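Local coordinates for Galactose/lactose metabolism regulatory protein GAL80 (Saccharomyces cerevisiae, PDB 3BTV) that represses the galactose and lactose metabolic genes by binding GAL4 and blocking its transcriptional activation when no inducing sugar is present, at residues 91-96 with 107-112; 171-176 with 320-325; 186-191 with 259-264. The protein carries 1 engineered substitution. One frame throughout, in Å; residues are numbered along the deposited sequence.

Contact 1: residues 91-96 with 107-112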
ATOM      1  N   ASP B  91      25.885  -5.810  37.101  1.00 81.94           N
ATOM      2  CA  ASP B  91      24.483  -6.173  37.298  1.00 98.77           C
ATOM      3  C   ASP B  91      23.727  -6.249  35.973  1.00 82.80           C
ATOM      4  O   ASP B  91      22.873  -7.116  35.775  1.00 76.75           O
ATOM      5  CB  ASP B  91      23.798  -5.160  38.210  1.00107.64           C
ATOM      6  CG  ASP B  91      24.530  -4.971  39.517  1.00113.72           C
ATOM      7  OD1 ASP B  91      25.124  -5.951  40.015  1.00115.76           O
ATOM      8  OD2 ASP B  91      24.506  -3.839  40.046  1.00117.86           O
ATOM      9  N   MET B  92      24.034  -5.323  35.075  1.00 78.89           N
ATOM     10  CA  MET B  92      23.416  -5.310  33.759  1.00 67.77           C
ATOM     11  C   MET B  92      24.461  -5.259  32.656  1.00 80.44           C
ATOM     12  O   MET B  92      25.315  -4.372  32.639  1.00 79.17           O
ATOM     13  CB  MET B  92      22.465  -4.123  33.616  1.00 65.46           C
ATOM     14  CG  MET B  92      21.959  -3.935  32.185  1.00 66.78           C
ATOM     15  SD  MET B  92      20.778  -2.578  31.969  1.00 76.13           S
ATOM     16  CE  MET B  92      19.350  -3.254  32.798  1.00211.67           C
ATOM     17  N   ILE B  93      24.391  -6.211  31.732  1.00 71.80           N
ATOM     18  CA  ILE B  93      25.294  -6.209  30.587  1.00 69.60           C
ATOM     19  C   ILE B  93      24.586  -5.625  29.372  1.00 58.18           C
ATOM     20  O   ILE B  93      23.454  -5.997  29.063  1.00 72.15           O
ATOM     21  CB  ILE B  93      25.831  -7.621  30.275  1.00 67.76           C
ATOM     22  CG1 ILE B  93      26.814  -8.062  31.365  1.00 78.54           C
ATOM     23  CG2 ILE B  93      26.508  -7.648  28.919  1.00 70.41           C
ATOM     24  CD1 ILE B  93      27.242  -9.513  31.265  1.00 83.40           C
ATOM     25  N   VAL B  94      25.252  -4.687  28.705  1.00 67.56           N
ATOM     26  CA  VAL B  94      24.722  -4.088  27.489  1.00 68.25           C
ATOM     27  C   VAL B  94      25.617  -4.449  26.313  1.00 65.72           C
ATOM     28  O   VAL B  94      26.824  -4.236  26.360  1.00 63.22           O
ATOM     29  CB  VAL B  94      24.651  -2.555  27.596  1.00 57.49           C
ATOM     30  CG1 VAL B  94      23.971  -1.977  26.365  1.00 59.63           C
ATOM     31  CG2 VAL B  94      23.902  -2.151  28.848  1.00 66.40           C
ATOM     32  N   ILE B  95      25.029  -5.016  25.268  1.00 62.76           N
ATOM     33  CA  ILE B  95      25.773  -5.314  24.050  1.00 57.21           C
ATOM     34  C   ILE B  95      25.371  -4.325  22.958  1.00 58.96           C
ATOM     35  O   ILE B  95      24.241  -4.356  22.463  1.00 64.45           O
ATOM     36  CB  ILE B  95      25.523  -6.746  23.557  1.00 68.07           C
ATOM     37  CG1 ILE B  95      26.361  -7.742  24.353  1.00 82.24           C
ATOM     38  CG2 ILE B  95      25.891  -6.876  22.096  1.00 83.25           C
ATOM     39  CD1 ILE B  95      25.818  -8.039  25.715  1.00 85.42           C
ATOM     40  N   ALA B  96      26.293  -3.434  22.599  1.00 71.04           N
ATOM     41  CA  ALA B  96      26.029  -2.450  21.550  1.00 75.15           C
ATOM     42  C   ALA B  96      27.090  -2.533  20.454  1.00 77.90           C
ATOM     43  O   ALA B  96      27.815  -1.573  20.186  1.00 75.64           O
ATOM     44  CB  ALA B  96      25.947  -1.048  22.132  1.00 66.54           C
ATOM     45  N   MET B 107      26.926 -15.604  23.082  1.00 81.01           N
ATOM     46  CA  MET B 107      26.909 -17.015  23.489  1.00 80.02           C
ATOM     47  C   MET B 107      27.955 -17.347  24.552  1.00 77.39           C
ATOM     48  O   MET B 107      27.603 -17.846  25.624  1.00 92.64           O
ATOM     49  CB  MET B 107      26.997 -17.963  22.284  1.00 73.19           C
ATOM     50  CG  MET B 107      25.810 -17.860  21.334  1.00 83.76           C
ATOM     51  SD  MET B 107      24.191 -17.968  22.140  1.00 88.74           S
ATOM     52  CE  MET B 107      23.974 -19.738  22.277  1.00 93.40           C
ATOM     53  N   PRO B 108      29.241 -17.063  24.266  1.00 85.10           N
ATOM     54  CA  PRO B 108      30.311 -17.298  25.243  1.00 83.74           C
ATOM     55  C   PRO B 108      30.123 -16.421  26.473  1.00 82.56           C
ATOM     56  O   PRO B 108      30.357 -16.859  27.596  1.00 88.52           O
ATOM     57  CB  PRO B 108      31.577 -16.870  24.490  1.00 98.55           C
ATOM     58  CG  PRO B 108      31.205 -16.915  23.035  1.00 87.62           C
ATOM     59  CD  PRO B 108      29.762 -16.538  22.991  1.00 92.39           C
ATOM     60  N   LEU B 109      29.705 -15.180  26.249  1.00 78.47           N
ATOM     61  CA  LEU B 109      29.469 -14.241  27.340  1.00 85.60           C
ATOM     62  C   LEU B 109      28.453 -14.806  28.336  1.00 70.62           C
ATOM     63  O   LEU B 109      28.675 -14.784  29.542  1.00 86.64           O
ATOM     64  CB  LEU B 109      28.979 -12.898  26.778  1.00 70.30           C
ATOM     65  CG  LEU B 109      28.840 -11.709  27.739  1.00 96.02           C
ATOM     66  CD1 LEU B 109      28.974 -10.395  26.986  1.00 88.11           C
ATOM     67  CD2 LEU B 109      27.516 -11.759  28.493  1.00102.65           C
ATOM     68  N   LEU B 110      27.332 -15.302  27.820  1.00 78.17           N
ATOM     69  CA  LEU B 110      26.308 -15.881  28.680  1.00 73.14           C
ATOM     70  C   LEU B 110      26.871 -17.063  29.459  1.00 84.43           C
ATOM     71  O   LEU B 110      26.495 -17.300  30.607  1.00101.26           O
ATOM     72  CB  LEU B 110      25.101 -16.327  27.860  1.00 71.24           C
ATOM     73  CG  LEU B 110      24.054 -15.255  27.579  1.00 78.89           C
ATOM     74  CD1 LEU B 110      23.053 -15.758  26.568  1.00 71.50           C
ATOM     75  CD2 LEU B 110      23.361 -14.838  28.877  1.00 79.03           C
ATOM     76  N   GLU B 111      27.778 -17.804  28.832  1.00 85.13           N
ATOM     77  CA  GLU B 111      28.382 -18.952  29.496  1.00 81.18           C
ATOM     78  C   GLU B 111      29.297 -18.522  30.638  1.00 92.77           C
ATOM     79  O   GLU B 111      29.178 -19.033  31.750  1.00102.66           O
ATOM     80  CB  GLU B 111      29.128 -19.838  28.498  1.00 91.56           C
ATOM     81  CG  GLU B 111      29.542 -21.187  29.067  1.00 94.55           C
ATOM     82  CD  GLU B 111      28.352 -22.061  29.430  1.00113.39           C
ATOM     83  OE1 GLU B 111      27.204 -21.649  29.154  1.00121.54           O
ATOM     84  OE2 GLU B 111      28.562 -23.161  29.988  1.00124.34           O
ATOM     85  N   PHE B 112      30.206 -17.585  30.366  1.00101.04           N
ATOM     86  CA  PHE B 112      31.094 -17.066  31.407  1.00100.14           C
ATOM     87  C   PHE B 112      30.270 -16.330  32.460  1.00 85.54           C
ATOM     88  O   PHE B 112      30.655 -16.241  33.624  1.00101.10           O
ATOM     89  CB  PHE B 112      32.135 -16.107  30.818  1.00112.19           C
ATOM     90  CG  PHE B 112      33.052 -16.739  29.806  1.00120.58           C
ATOM     91  CD1 PHE B 112      33.048 -16.310  28.485  1.00108.88           C
ATOM     92  CD2 PHE B 112      33.928 -17.750  30.176  1.00119.59           C
ATOM     93  CE1 PHE B 112      33.894 -16.884  27.551  1.00114.48           C
ATOM     94  CE2 PHE B 112      34.775 -18.329  29.248  1.00111.06           C
ATOM     95  CZ  PHE B 112      34.760 -17.895  27.935  1.00113.89           C
TER

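Contact 2: residues 171-176 with 320-325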
ATOM      1  N   GLY B 171     -10.421   3.938  22.812  1.00 33.70           N
ATOM      2  CA  GLY B 171     -11.583   4.053  21.951  1.00 36.70           C
ATOM      3  C   GLY B 171     -11.692   5.357  21.191  1.00 44.51           C
ATOM      4  O   GLY B 171     -12.694   5.592  20.511  1.00 37.25           O
ATOM      5  N   TYR B 172     -10.666   6.199  21.291  1.00 37.25           N
ATOM      6  CA  TYR B 172     -10.719   7.517  20.663  1.00 36.50           C
ATOM      7  C   TYR B 172     -10.883   7.462  19.155  1.00 39.48           C
ATOM      8  O   TYR B 172     -11.433   8.385  18.566  1.00 36.43           O
ATOM      9  CB  TYR B 172      -9.465   8.319  20.997  1.00 39.76           C
ATOM     10  CG  TYR B 172      -9.619   9.814  20.890  1.00 67.43           C
ATOM     11  CD1 TYR B 172     -10.341  10.527  21.842  1.00 52.65           C
ATOM     12  CD2 TYR B 172      -9.005  10.524  19.858  1.00 53.93           C
ATOM     13  CE1 TYR B 172     -10.468  11.901  21.756  1.00 59.16           C
ATOM     14  CE2 TYR B 172      -9.119  11.905  19.767  1.00 55.40           C
ATOM     15  CZ  TYR B 172      -9.851  12.585  20.722  1.00 66.94           C
ATOM     16  OH  TYR B 172      -9.981  13.950  20.647  1.00 71.52           O
ATOM     17  N   ILE B 173     -10.384   6.410  18.508  1.00 29.80           N
ATOM     18  CA  ILE B 173     -10.558   6.335  17.054  1.00 36.15           C
ATOM     19  C   ILE B 173     -11.624   5.335  16.618  1.00 34.13           C
ATOM     20  O   ILE B 173     -11.936   5.231  15.440  1.00 31.02           O
ATOM     21  CB  ILE B 173      -9.236   6.134  16.279  1.00 45.13           C
ATOM     22  CG1 ILE B 173      -8.716   4.717  16.419  1.00 35.15           C
ATOM     23  CG2 ILE B 173      -8.158   7.169  16.708  1.00 34.50           C
ATOM     24  CD1 ILE B 173      -7.621   4.426  15.390  1.00 37.20           C
ATOM     25  N   GLY B 174     -12.230   4.659  17.586  1.00 31.56           N
ATOM     26  CA  GLY B 174     -13.238   3.653  17.296  1.00 32.69           C
ATOM     27  C   GLY B 174     -12.509   2.361  16.963  1.00 35.21           C
ATOM     28  O   GLY B 174     -11.367   2.166  17.385  1.00 39.00           O
ATOM     29  N   ASP B 175     -13.157   1.478  16.219  1.00 30.15           N
ATOM     30  CA  ASP B 175     -12.491   0.284  15.729  1.00 34.17           C
ATOM     31  C   ASP B 175     -11.581   0.638  14.563  1.00 37.92           C
ATOM     32  O   ASP B 175     -11.902   1.530  13.789  1.00 34.20           O
ATOM     33  CB  ASP B 175     -13.523  -0.708  15.247  1.00 31.05           C
ATOM     34  CG  ASP B 175     -14.451  -1.140  16.356  1.00 55.33           C
ATOM     35  OD1 ASP B 175     -13.971  -1.215  17.507  1.00 49.86           O
ATOM     36  OD2 ASP B 175     -15.648  -1.382  16.081  1.00 48.55           O
ATOM     37  N   ILE B 176     -10.472  -0.078  14.416  1.00 40.39           N
ATOM     38  CA  ILE B 176      -9.595   0.148  13.269  1.00 31.58           C
ATOM     39  C   ILE B 176     -10.174  -0.507  12.015  1.00 44.18           C
ATOM     40  O   ILE B 176     -10.384  -1.711  11.978  1.00 37.52           O
ATOM     41  CB  ILE B 176      -8.171  -0.349  13.527  1.00 39.64           C
ATOM     42  CG1 ILE B 176      -7.684   0.183  14.879  1.00 43.09           C
ATOM     43  CG2 ILE B 176      -7.237   0.090  12.374  1.00 25.61           C
ATOM     44  CD1 ILE B 176      -6.191   0.034  15.119  1.00 38.00           C
ATOM     45  N   LEU B 320       2.294  13.481  15.504  1.00 39.57           N
ATOM     46  CA  LEU B 320       1.034  12.728  15.614  1.00 31.74           C
ATOM     47  C   LEU B 320      -0.178  13.639  15.382  1.00 38.47           C
ATOM     48  O   LEU B 320      -0.331  14.695  16.022  1.00 31.68           O
ATOM     49  CB  LEU B 320       0.913  12.041  16.979  1.00 38.12           C
ATOM     50  CG  LEU B 320      -0.442  11.407  17.353  1.00 36.58           C
ATOM     51  CD1 LEU B 320      -0.782  10.227  16.459  1.00 38.83           C
ATOM     52  CD2 LEU B 320      -0.420  10.960  18.795  1.00 40.55           C
ATOM     53  N   VAL B 321      -1.035  13.225  14.464  1.00 33.09           N
ATOM     54  CA  VAL B 321      -2.217  13.995  14.105  1.00 37.01           C
ATOM     55  C   VAL B 321      -3.489  13.155  14.219  1.00 31.41           C
ATOM     56  O   VAL B 321      -3.531  12.014  13.762  1.00 27.99           O
ATOM     57  CB  VAL B 321      -2.117  14.516  12.660  1.00 40.46           C
ATOM     58  CG1 VAL B 321      -3.241  15.495  12.385  1.00 42.49           C
ATOM     59  CG2 VAL B 321      -0.761  15.204  12.419  1.00 42.05           C
ATOM     60  N   LEU B 322      -4.527  13.742  14.802  1.00 32.64           N
ATOM     61  CA  LEU B 322      -5.838  13.117  14.903  1.00 28.93           C
ATOM     62  C   LEU B 322      -6.863  13.980  14.215  1.00 37.36           C
ATOM     63  O   LEU B 322      -6.895  15.202  14.421  1.00 34.97           O
ATOM     64  CB  LEU B 322      -6.254  12.980  16.364  1.00 43.08           C
ATOM     65  CG  LEU B 322      -5.706  11.800  17.145  1.00 71.51           C
ATOM     66  CD1 LEU B 322      -5.959  12.064  18.608  1.00104.31           C
ATOM     67  CD2 LEU B 322      -6.397  10.519  16.685  1.00 49.15           C
ATOM     68  N   TYR B 323      -7.738  13.330  13.453  1.00 31.24           N
ATOM     69  CA  TYR B 323      -8.717  14.021  12.617  1.00 41.99           C
ATOM     70  C   TYR B 323     -10.093  13.455  12.853  1.00 48.95           C
ATOM     71  O   TYR B 323     -10.289  12.231  12.800  1.00 40.19           O
ATOM     72  CB  TYR B 323      -8.454  13.796  11.135  1.00 44.77           C
ATOM     73  CG  TYR B 323      -7.059  14.003  10.627  1.00 53.25           C
ATOM     74  CD1 TYR B 323      -6.718  15.174   9.966  1.00 50.01           C
ATOM     75  CD2 TYR B 323      -6.104  12.998  10.726  1.00 49.88           C
ATOM     76  CE1 TYR B 323      -5.456  15.363   9.452  1.00 56.96           C
ATOM     77  CE2 TYR B 323      -4.840  13.169  10.200  1.00 55.98           C
ATOM     78  CZ  TYR B 323      -4.521  14.360   9.569  1.00 66.94           C
ATOM     79  OH  TYR B 323      -3.258  14.566   9.062  1.00 76.64           O
ATOM     80  N   TYR B 324     -11.048  14.354  13.052  1.00 48.48           N
ATOM     81  CA  TYR B 324     -12.450  14.007  13.215  1.00 62.32           C
ATOM     82  C   TYR B 324     -13.289  14.812  12.228  1.00 69.06           C
ATOM     83  O   TYR B 324     -12.933  15.943  11.881  1.00 61.40           O
ATOM     84  CB  TYR B 324     -12.917  14.331  14.637  1.00 57.45           C
ATOM     85  CG  TYR B 324     -14.425  14.384  14.747  1.00 87.05           C
ATOM     86  CD1 TYR B 324     -15.174  13.226  14.919  1.00102.94           C
ATOM     87  CD2 TYR B 324     -15.106  15.590  14.648  1.00 97.14           C
ATOM     88  CE1 TYR B 324     -16.556  13.273  15.006  1.00108.77           C
ATOM     89  CE2 TYR B 324     -16.485  15.646  14.732  1.00 96.49           C
ATOM     90  CZ  TYR B 324     -17.205  14.488  14.912  1.00114.18           C
ATOM     91  OH  TYR B 324     -18.579  14.551  14.996  1.00132.37           O
ATOM     92  N   SER B 325     -14.414  14.251  11.793  1.00 63.17           N
ATOM     93  CA  SER B 325     -15.324  14.986  10.914  1.00 59.84           C
ATOM     94  C   SER B 325     -16.805  14.781  11.232  1.00 82.81           C
ATOM     95  O   SER B 325     -17.204  13.742  11.754  1.00100.32           O
ATOM     96  CB  SER B 325     -15.048  14.640   9.452  1.00 71.90           C
ATOM     97  OG  SER B 325     -15.264  13.262   9.205  1.00124.22           O
TER

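Contact 3: residues 186-191 with 259-264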
ATOM      1  N   GLY B 186      16.496   4.796   3.626  1.00 61.78           N
ATOM      2  CA  GLY B 186      17.583   5.756   3.575  1.00 65.42           C
ATOM      3  C   GLY B 186      18.757   5.450   2.662  1.00 60.45           C
ATOM      4  O   GLY B 186      19.085   6.234   1.767  1.00 63.89           O
ATOM      5  N   TRP B 187      19.404   4.316   2.893  1.00 48.25           N
ATOM      6  CA  TRP B 187      20.725   4.087   2.310  1.00 70.24           C
ATOM      7  C   TRP B 187      20.753   3.027   1.214  1.00 56.04           C
ATOM      8  O   TRP B 187      21.808   2.708   0.664  1.00 61.47           O
ATOM      9  CB  TRP B 187      21.714   3.741   3.422  1.00 89.12           C
ATOM     10  CG  TRP B 187      21.527   4.617   4.612  1.00115.59           C
ATOM     11  CD1 TRP B 187      21.810   5.950   4.698  1.00130.91           C
ATOM     12  CD2 TRP B 187      20.992   4.235   5.886  1.00122.33           C
ATOM     13  NE1 TRP B 187      21.491   6.421   5.949  1.00137.47           N
ATOM     14  CE2 TRP B 187      20.988   5.391   6.699  1.00127.33           C
ATOM     15  CE3 TRP B 187      20.522   3.031   6.421  1.00111.12           C
ATOM     16  CZ2 TRP B 187      20.533   5.376   8.018  1.00102.51           C
ATOM     17  CZ3 TRP B 187      20.071   3.018   7.733  1.00105.70           C
ATOM     18  CH2 TRP B 187      20.079   4.184   8.516  1.00 98.42           C
ATOM     19  N   TYR B 188      19.582   2.508   0.880  1.00 50.90           N
ATOM     20  CA  TYR B 188      19.492   1.380  -0.023  1.00 57.30           C
ATOM     21  C   TYR B 188      18.870   1.778  -1.360  1.00 55.00           C
ATOM     22  O   TYR B 188      18.140   1.004  -1.978  1.00 58.99           O
ATOM     23  CB  TYR B 188      18.695   0.278   0.659  1.00 55.60           C
ATOM     24  CG  TYR B 188      19.341  -0.211   1.937  1.00 61.11           C
ATOM     25  CD1 TYR B 188      18.661  -0.186   3.157  1.00 56.57           C
ATOM     26  CD2 TYR B 188      20.645  -0.690   1.922  1.00 56.39           C
ATOM     27  CE1 TYR B 188      19.265  -0.646   4.320  1.00 50.03           C
ATOM     28  CE2 TYR B 188      21.255  -1.138   3.068  1.00 50.84           C
ATOM     29  CZ  TYR B 188      20.575  -1.133   4.254  1.00 57.84           C
ATOM     30  OH  TYR B 188      21.240  -1.607   5.363  1.00 64.39           O
ATOM     31  N   GLY B 189      19.159   3.005  -1.785  1.00 62.97           N
ATOM     32  CA  GLY B 189      18.690   3.514  -3.059  1.00 62.91           C
ATOM     33  C   GLY B 189      19.781   3.389  -4.108  1.00 70.46           C
ATOM     34  O   GLY B 189      20.669   2.546  -3.984  1.00 62.55           O
ATOM     35  N   TYR B 190      19.727   4.233  -5.135  1.00 52.97           N
ATOM     36  CA  TYR B 190      20.684   4.153  -6.245  1.00 57.25           C
ATOM     37  C   TYR B 190      22.106   4.595  -5.883  1.00 59.10           C
ATOM     38  O   TYR B 190      22.998   4.596  -6.727  1.00 69.74           O
ATOM     39  CB  TYR B 190      20.185   4.987  -7.425  1.00 67.37           C
ATOM     40  CG  TYR B 190      18.878   4.506  -8.003  1.00 66.81           C
ATOM     41  CD1 TYR B 190      17.669   5.088  -7.632  1.00 65.35           C
ATOM     42  CD2 TYR B 190      18.853   3.466  -8.921  1.00 62.37           C
ATOM     43  CE1 TYR B 190      16.470   4.643  -8.172  1.00 56.60           C
ATOM     44  CE2 TYR B 190      17.675   3.015  -9.462  1.00 53.25           C
ATOM     45  CZ  TYR B 190      16.481   3.603  -9.085  1.00 67.14           C
ATOM     46  OH  TYR B 190      15.302   3.148  -9.628  1.00 59.89           O
ATOM     47  N   GLU B 191      22.324   4.968  -4.629  1.00 68.11           N
ATOM     48  CA  GLU B 191      23.621   5.510  -4.251  1.00 78.11           C
ATOM     49  C   GLU B 191      24.071   5.093  -2.861  1.00 86.96           C
ATOM     50  O   GLU B 191      23.254   4.856  -1.965  1.00 78.66           O
ATOM     51  CB  GLU B 191      23.613   7.038  -4.341  1.00 82.40           C
ATOM     52  CG  GLU B 191      23.481   7.597  -5.747  1.00 85.97           C
ATOM     53  CD  GLU B 191      23.127   9.074  -5.739  1.00 99.72           C
ATOM     54  OE1 GLU B 191      22.834   9.610  -4.649  1.00 80.57           O
ATOM     55  OE2 GLU B 191      23.136   9.703  -6.815  1.00112.20           O
ATOM     56  N   LYS B 259      25.250  -4.555  -4.072  1.00 63.65           N
ATOM     57  CA  LYS B 259      24.394  -4.664  -2.904  1.00 52.01           C
ATOM     58  C   LYS B 259      23.633  -5.976  -3.018  1.00 58.61           C
ATOM     59  O   LYS B 259      23.042  -6.267  -4.059  1.00 53.41           O
ATOM     60  CB  LYS B 259      23.420  -3.478  -2.859  1.00 62.73           C
ATOM     61  CG  LYS B 259      22.402  -3.502  -1.722  1.00 61.41           C
ATOM     62  CD  LYS B 259      21.570  -2.206  -1.673  1.00 51.38           C
ATOM     63  CE  LYS B 259      20.625  -2.064  -2.887  1.00 53.51           C
ATOM     64  NZ  LYS B 259      19.894  -3.337  -3.241  1.00 45.36           N
ATOM     65  N   THR B 260      23.648  -6.783  -1.965  1.00 53.99           N
ATOM     66  CA  THR B 260      22.798  -7.970  -1.982  1.00 62.62           C
ATOM     67  C   THR B 260      21.584  -7.845  -1.054  1.00 60.52           C
ATOM     68  O   THR B 260      20.715  -8.709  -1.061  1.00 65.22           O
ATOM     69  CB  THR B 260      23.587  -9.245  -1.657  1.00 57.09           C
ATOM     70  OG1 THR B 260      24.276  -9.076  -0.414  1.00 64.82           O
ATOM     71  CG2 THR B 260      24.598  -9.540  -2.770  1.00 65.59           C
ATOM     72  N   VAL B 261      21.529  -6.780  -0.254  1.00 56.58           N
ATOM     73  CA  VAL B 261      20.326  -6.511   0.548  1.00 50.78           C
ATOM     74  C   VAL B 261      19.220  -5.825  -0.289  1.00 51.77           C
ATOM     75  O   VAL B 261      19.496  -5.235  -1.335  1.00 49.43           O
ATOM     76  CB  VAL B 261      20.655  -5.688   1.813  1.00 57.99           C
ATOM     77  CG1 VAL B 261      21.625  -6.458   2.708  1.00 53.00           C
ATOM     78  CG2 VAL B 261      21.233  -4.342   1.432  1.00 52.62           C
ATOM     79  N   PRO B 262      17.956  -5.900   0.168  1.00 50.92           N
ATOM     80  CA  PRO B 262      16.847  -5.389  -0.651  1.00 42.36           C
ATOM     81  C   PRO B 262      16.807  -3.867  -0.783  1.00 50.31           C
ATOM     82  O   PRO B 262      17.281  -3.144   0.093  1.00 46.23           O
ATOM     83  CB  PRO B 262      15.605  -5.850   0.119  1.00 41.59           C
ATOM     84  CG  PRO B 262      16.091  -6.937   1.027  1.00 50.83           C
ATOM     85  CD  PRO B 262      17.471  -6.553   1.396  1.00 47.71           C
ATOM     86  N   ASP B 263      16.229  -3.394  -1.881  1.00 41.47           N
ATOM     87  CA  ASP B 263      15.958  -1.971  -2.071  1.00 47.15           C
ATOM     88  C   ASP B 263      14.467  -1.648  -2.075  1.00 37.39           C
ATOM     89  O   ASP B 263      14.084  -0.488  -2.242  1.00 43.29           O
ATOM     90  CB  ASP B 263      16.571  -1.469  -3.373  1.00 44.28           C
ATOM     91  CG  ASP B 263      16.473  -2.485  -4.477  1.00 55.23           C
ATOM     92  OD1 ASP B 263      15.352  -2.712  -4.974  1.00 51.38           O
ATOM     93  OD2 ASP B 263      17.523  -3.065  -4.828  1.00 56.22           O
ATOM     94  N   HIS B 264      13.618  -2.657  -1.922  1.00 35.21           N
ATOM     95  CA  HIS B 264      12.179  -2.375  -1.768  1.00 37.69           C
ATOM     96  C   HIS B 264      11.454  -3.521  -1.109  1.00 40.80           C
ATOM     97  O   HIS B 264      11.788  -4.684  -1.325  1.00 41.01           O
ATOM     98  CB  HIS B 264      11.510  -2.090  -3.106  1.00 34.45           C
ATOM     99  CG  HIS B 264      10.320  -1.189  -3.002  1.00 41.07           C
ATOM    100  ND1 HIS B 264       9.049  -1.655  -2.737  1.00 50.38           N
ATOM    101  CD2 HIS B 264      10.204   0.152  -3.138  1.00 31.82           C
ATOM    102  CE1 HIS B 264       8.201  -0.640  -2.715  1.00 35.44           C
ATOM    103  NE2 HIS B 264       8.875   0.471  -2.974  1.00 34.00           N
TER

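Contact 1: residues 91-96 with 107-112
Ile93 and Ile95 on strand 92-95 meet Leu109 of helix 102-112 within a beta-alpha-beta unit of the Rossmann fold, where the helix covers the parallel sheet before the chain continues into strand 121-125. Everything the two segments share is apolar. Their backbones stay well separated, with Ile93 CA 9.6 Å from Leu109 CA, and branched side chains fill the interval. Leu109 divides its fork between the two isoleucines. Its CD2 lies 3.6 Å from Ile93 CD1, the two side chains sliding past each other in opposite directions, whereas its CD1 comes within 4.1 Å of Ile95 CD1 in a tip-to-tip approach. The leucine is extended toward the strand because its CG stands opposite the backbone N (chi1 -172°). Beta-branched isoleucine suits an interior strand, and flexible, forked leucine suits the inner side of a helix. The same hydrophobic layer continues outward, both isoleucines touching Leu122 of strand 121-125 and Leu109 touching Leu81 of helix 81-86. Within the helix, Glu111 N donates to Met107 O at 3.2 Å, but Pro108, lacking an N-H, leaves a kink; Met92 of the strand pairs its backbone instead with Arg22 and Gly24. A second branch of Ile93 also joins in, its CG2 lying 4.2 Å from Leu109 CD1.

Contact 2: residues 171-176 with 320-325
Ile173, in the loop after helix 159-169, and Leu322, on strand 319-324, mark the nearest backbone approach, their CA atoms 8.5 Å apart. Only side chains span that distance, and Leu322 is the one that reaches across, its two methyls favouring different partners. Leu322 CD1 meets the Tyr172 ring obliquely, 3.4 Å from Tyr172 CE2 and 3.6 Å from Tyr172 CD2. Leu322 CD2 instead lies 3.8 Å from Ile173 CG2, the leucine and isoleucine side chains crossing at about a right angle. Ile173 places CG1 between its backbone N and carbonyl carbon (chi1 74°), which leaves CG2 beside the N and facing the leucine. The loop itself begins with a Schellman motif that ends helix 159-169: Tyr172 N bonds to Leu167 O and Gly171 N to Ile168 O. Gly171 is the C-prime residue with a positive phi of 85°, where a side chain would jam against the preceding carbonyl. The following turn is tied by Gly174 N to Gly171 O at 3.1 Å, and Gly174 too has a positive phi that glycine adopts easily. Leu322 is also packed against Leu167 and Leu306, as befits a leucine between helix and sheet. Tyrosine suits its place by being amphipathic: its ring carbons touch the leucine while OH hydrogen-bonds Glu354 OE1 on strand 352-356. Arg304, the engineered residue, makes a cation-pi contact with that ring and bonds Tyr172 O through NH1.

Contact 3: residues 186-191 with 259-264
Tyr188 lies against the turn carrying Lys259, Val261, Pro262 and Asp263, with its CA only 5.3 Å from Asp263 CA. The contact joins two loops of the Gal80p C-terminal domain, the second of which leads into strand 264-271 through a classic beta bulge, where Asp263 and His264 both face Phe237. Starting at the root, Tyr188 CB sits 3.7 Å from Pro262 O. CG, 4.0 Å from the same Pro262 O, lies opposite the carbonyl carbon (chi1 -61°), which sends the ring over the turn. On one side of the ring CD2 finds Lys259 CD at 4.0 Å, the two side chains crossing nearly at right angles, and farther out CE2 meets Val261 CG2 at 3.6 Å; both approaches are oblique to the ring. At the tip OH hydrogen-bonds Ile200 O, so a tyrosine serves both the apolar wall and a buried polar end. The backbone adds Tyr188 O, which lies 3.2 Å from Asp263 CB. Beyond its CD, Lys259 bends at its last two torsions and turns back on its own turn. NZ donates to Val261 O at 2.7 Å, approaching nearly straight on (C=O...donor angle 164°), and forms a salt bridge with Asp263 OD2 at 2.9 Å, on the anti side and 18° out of the carboxylate plane. Asn238 OD1 also bonds NZ, while Ile240 N and Asn239 N bond OD2 and OD1 of Asp263. A methionine in place of Lys259 would probably leave Asp263 without its opposite charge and Val261 O without this donor, so that the link between them is lost. With lysine and aspartate both buried, their mutual neutralisation probably favours the charged form of each and pins the turn in the shape that the tyrosine packs upon.

How the contacts relate
From the N terminus, contact 1 comes first and closes a short loop of ten residues within the Rossmann-fold part of the chain. Contact 2 then opens just after helix 159-169 and does not close until 143 intervening residues have passed, on strand 319-324, near one edge of the large mixed sheet. Contact 3 opens and closes wholly within that span, bringing together two loops, one leading from the large sheet to the small three-stranded one and the other leading back; no two contacts cross. Contacts 1 and 2 lie on opposite sides of the chain's centre, their centres about 43 Å apart. Contacts 2 and 3, about 35 Å apart between centres, both border the second subunit.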